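Local atomic coordinates of amyloid-like protein 1 (Homo sapiens, PDB entry 3PMR), a protein that probably acts in cell adhesion, its E2 domain binding heparin and pairing with a second copy in a mode shared with the amyloid precursor protein. Residues Q141-H146 with H170-V175. Residues are numbered along the deposited sequence; the frame is centred on the assembly and turned at random.
Sequences QKEQRH and HTHLQV. With PO4 (phosphate ion), chain F.
His172 reaches across to the carboxylate of Glu143, its NE2 donating a hydrogen bond to OE2 over 2.8 Å. The N-H...O angle of 166° shows a nearly straight bond, and OE2 lies in the imidazole plane at the ring edge. On the acceptor the approach is from the anti side, a little out of the carboxylate plane, with ring and carboxylate turned 75° against each other. Glu143 gets there by an extended chain whose CG stands opposite the backbone nitrogen (chi1 172°). Its buried carboxylate is gripped further: OE1 pairs with Arg108 of helix 64-119 and OE2 also with Arg179, so both oxygens have cationic partners, which would probably favour the charged form despite Glu140 OE2 lying near OE1.

Beside this polar link, the closest apolar touch is Leu173 CD2 against Gln144 CG at 3.7 Å, the side chains crossing at about a right angle. Their CA atoms, 6.6 Å apart, are the nearest CA pair across the contact. Packing is tighter here than in the watery part beside it, where Gln144 NE2 donates to a water (2.8 Å) that in turn donates to Leu173 O. The 154 Å² buried, both sides summed, is small, in keeping with these few touches.

Arg145, whose side chain sets out away from 170-175, meets a phosphate, probably from the crystallisation liquor: NE bonds to its O1 and NH2 to its O4, while Lys142 NZ lies 2.7 Å from O2. Arg145 NH2 also forms a salt bridge with Glu39 of the second subunit, and Leu173 packs on Met49 of that subunit. The arrangement is an antiparallel helical hairpin of the all-helical E2 domain, 126-157 and 159-187 joined by a tight turn and a His-carboxylate hydrogen bond, at the subunit interface.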
loop_
_atom_site.group_PDB
_atom_site.type_symbol
_atom_site.label_atom_id
_atom_site.label_comp_id
_atom_site.label_asym_id
_atom_site.label_seq_id
_atom_site.Cartn_x
_atom_site.Cartn_y
_atom_site.Cartn_z
ATOM N N GLN B 141 -7.782 -2.565 -22.084
ATOM C CA GLN B 141 -7.656 -1.343 -21.304
ATOM C C GLN B 141 -7.169 -1.730 -19.911
ATOM O O GLN B 141 -6.308 -1.068 -19.337
ATOM C CB GLN B 141 -9.000 -0.629 -21.185
ATOM C CG GLN B 141 -8.935 0.597 -20.298
ATOM C CD GLN B 141 -10.301 1.154 -19.964
ATOM O OE1 GLN B 141 -11.209 0.418 -19.567
ATOM N NE2 GLN B 141 -10.455 2.464 -20.111
ATOM N N LYS B 142 -7.715 -2.816 -19.371
ATOM C CA LYS B 142 -7.303 -3.275 -18.041
ATOM C C LYS B 142 -5.807 -3.624 -18.023
ATOM O O LYS B 142 -5.103 -3.301 -17.073
ATOM C CB LYS B 142 -8.136 -4.491 -17.629
ATOM C CG LYS B 142 -7.968 -4.890 -16.183
ATOM C CD LYS B 142 -9.138 -5.732 -15.703
ATOM C CE LYS B 142 -9.177 -5.744 -14.190
ATOM N NZ LYS B 142 -9.172 -4.341 -13.703
ATOM N N GLU B 143 -5.337 -4.294 -19.072
ATOM C CA GLU B 143 -3.923 -4.668 -19.185
ATOM C C GLU B 143 -3.024 -3.436 -19.343
ATOM O O GLU B 143 -1.901 -3.389 -18.840
ATOM C CB GLU B 143 -3.725 -5.609 -20.378
ATOM C CG GLU B 143 -2.262 -5.920 -20.705
ATOM C CD GLU B 143 -2.112 -7.154 -21.588
ATOM O OE1 GLU B 143 -3.155 -7.669 -22.057
ATOM O OE2 GLU B 143 -0.963 -7.605 -21.812
ATOM N N GLN B 144 -3.531 -2.443 -20.053
ATOM C CA GLN B 144 -2.793 -1.216 -20.265
ATOM C C GLN B 144 -2.654 -0.476 -18.940
ATOM O O GLN B 144 -1.564 -0.041 -18.571
ATOM C CB GLN B 144 -3.523 -0.329 -21.272
ATOM C CG GLN B 144 -2.836 0.991 -21.478
ATOM C CD GLN B 144 -3.547 1.847 -22.481
ATOM O OE1 GLN B 144 -4.535 2.513 -22.164
ATOM N NE2 GLN B 144 -3.060 1.827 -23.717
ATOM N N ARG B 145 -3.763 -0.344 -18.223
ATOM C CA ARG B 145 -3.753 0.342 -16.937
ATOM C C ARG B 145 -2.852 -0.385 -15.953
ATOM O O ARG B 145 -2.182 0.240 -15.131
ATOM C CB ARG B 145 -5.180 0.451 -16.382
ATOM C CG ARG B 145 -6.017 1.531 -17.083
ATOM C CD ARG B 145 -7.486 1.466 -16.691
ATOM N NE ARG B 145 -7.697 1.644 -15.257
ATOM C CZ ARG B 145 -7.478 2.780 -14.595
ATOM N NH1 ARG B 145 -7.035 3.855 -15.234
ATOM N NH2 ARG B 145 -7.704 2.838 -13.289
ATOM N N HIS B 146 -2.813 -1.706 -16.054
ATOM C CA HIS B 146 -1.980 -2.481 -15.152
ATOM C C HIS B 146 -0.514 -2.161 -15.405
ATOM O O HIS B 146 0.263 -1.966 -14.471
ATOM C CB HIS B 146 -2.235 -3.968 -15.344
ATOM C CG HIS B 146 -1.448 -4.829 -14.414
ATOM N ND1 HIS B 146 -0.176 -5.266 -14.704
ATOM C CD2 HIS B 146 -1.730 -5.283 -13.168
ATOM C CE1 HIS B 146 0.297 -5.949 -13.676
ATOM N NE2 HIS B 146 -0.626 -5.971 -12.731
ATOM N N HIS B 170 7.140 0.813 -22.536
ATOM C CA HIS B 170 6.885 1.303 -23.888
ATOM C C HIS B 170 6.604 0.129 -24.838
ATOM O O HIS B 170 5.658 0.169 -25.616
ATOM C CB HIS B 170 8.109 2.077 -24.368
ATOM C CG HIS B 170 8.066 2.481 -25.811
ATOM N ND1 HIS B 170 7.041 3.230 -26.353
ATOM C CD2 HIS B 170 8.967 2.304 -26.806
ATOM C CE1 HIS B 170 7.315 3.501 -27.617
ATOM N NE2 HIS B 170 8.478 2.951 -27.916
ATOM N N THR B 171 7.417 -0.920 -24.753
ATOM C CA THR B 171 7.262 -2.083 -25.621
ATOM C C THR B 171 5.922 -2.794 -25.373
ATOM O O THR B 171 5.186 -3.103 -26.316
ATOM C CB THR B 171 8.437 -3.069 -25.415
ATOM O OG1 THR B 171 9.672 -2.400 -25.707
ATOM C CG2 THR B 171 8.310 -4.268 -26.335
ATOM N N HIS B 172 5.609 -3.032 -24.104
ATOM C CA HIS B 172 4.365 -3.689 -23.740
ATOM C C HIS B 172 3.169 -2.877 -24.238
ATOM O O HIS B 172 2.201 -3.440 -24.732
ATOM C CB HIS B 172 4.281 -3.867 -22.228
ATOM C CG HIS B 172 3.176 -4.779 -21.794
ATOM N ND1 HIS B 172 3.038 -5.213 -20.496
ATOM C CD2 HIS B 172 2.164 -5.350 -22.491
ATOM C CE1 HIS B 172 1.989 -6.013 -20.410
ATOM N NE2 HIS B 172 1.442 -6.112 -21.606
ATOM N N LEU B 173 3.237 -1.558 -24.115
ATOM C CA LEU B 173 2.144 -0.722 -24.602
ATOM C C LEU B 173 2.002 -0.861 -26.120
ATOM O O LEU B 173 0.897 -0.802 -26.639
ATOM C CB LEU B 173 2.360 0.744 -24.206
ATOM C CG LEU B 173 2.148 0.988 -22.709
ATOM C CD1 LEU B 173 2.432 2.447 -22.386
ATOM C CD2 LEU B 173 0.715 0.633 -22.324
ATOM N N GLN B 174 3.107 -1.067 -26.830
ATOM C CA GLN B 174 3.031 -1.245 -28.287
ATOM C C GLN B 174 2.425 -2.617 -28.624
ATOM O O GLN B 174 1.799 -2.780 -29.668
ATOM C CB GLN B 174 4.414 -1.156 -28.939
ATOM C CG GLN B 174 5.124 0.180 -28.787
ATOM C CD GLN B 174 6.469 0.196 -29.511
ATOM O OE1 GLN B 174 7.240 -0.760 -29.433
ATOM N NE2 GLN B 174 6.750 1.284 -30.217
ATOM N N VAL B 175 2.627 -3.603 -27.750
ATOM C CA VAL B 175 2.079 -4.946 -27.977
ATOM C C VAL B 175 0.561 -4.890 -27.820
ATOM O O VAL B 175 -0.176 -5.515 -28.570
ATOM C CB VAL B 175 2.670 -5.992 -26.976
ATOM C CG1 VAL B 175 1.895 -7.306 -27.056
ATOM C CG2 VAL B 175 4.121 -6.260 -27.305
HETATM P P PO4 F . -8.627 -1.074 -12.980
HETATM O O1 PO4 F . -7.315 -0.807 -13.622
HETATM O O2 PO4 F . -9.564 -1.642 -13.985
HETATM O O3 PO4 F . -8.447 -2.042 -11.865
HETATM O O4 PO4 F . -9.186 0.197 -12.444
HETATM O O HOH W 1 -1.310 0.809 -25.658
#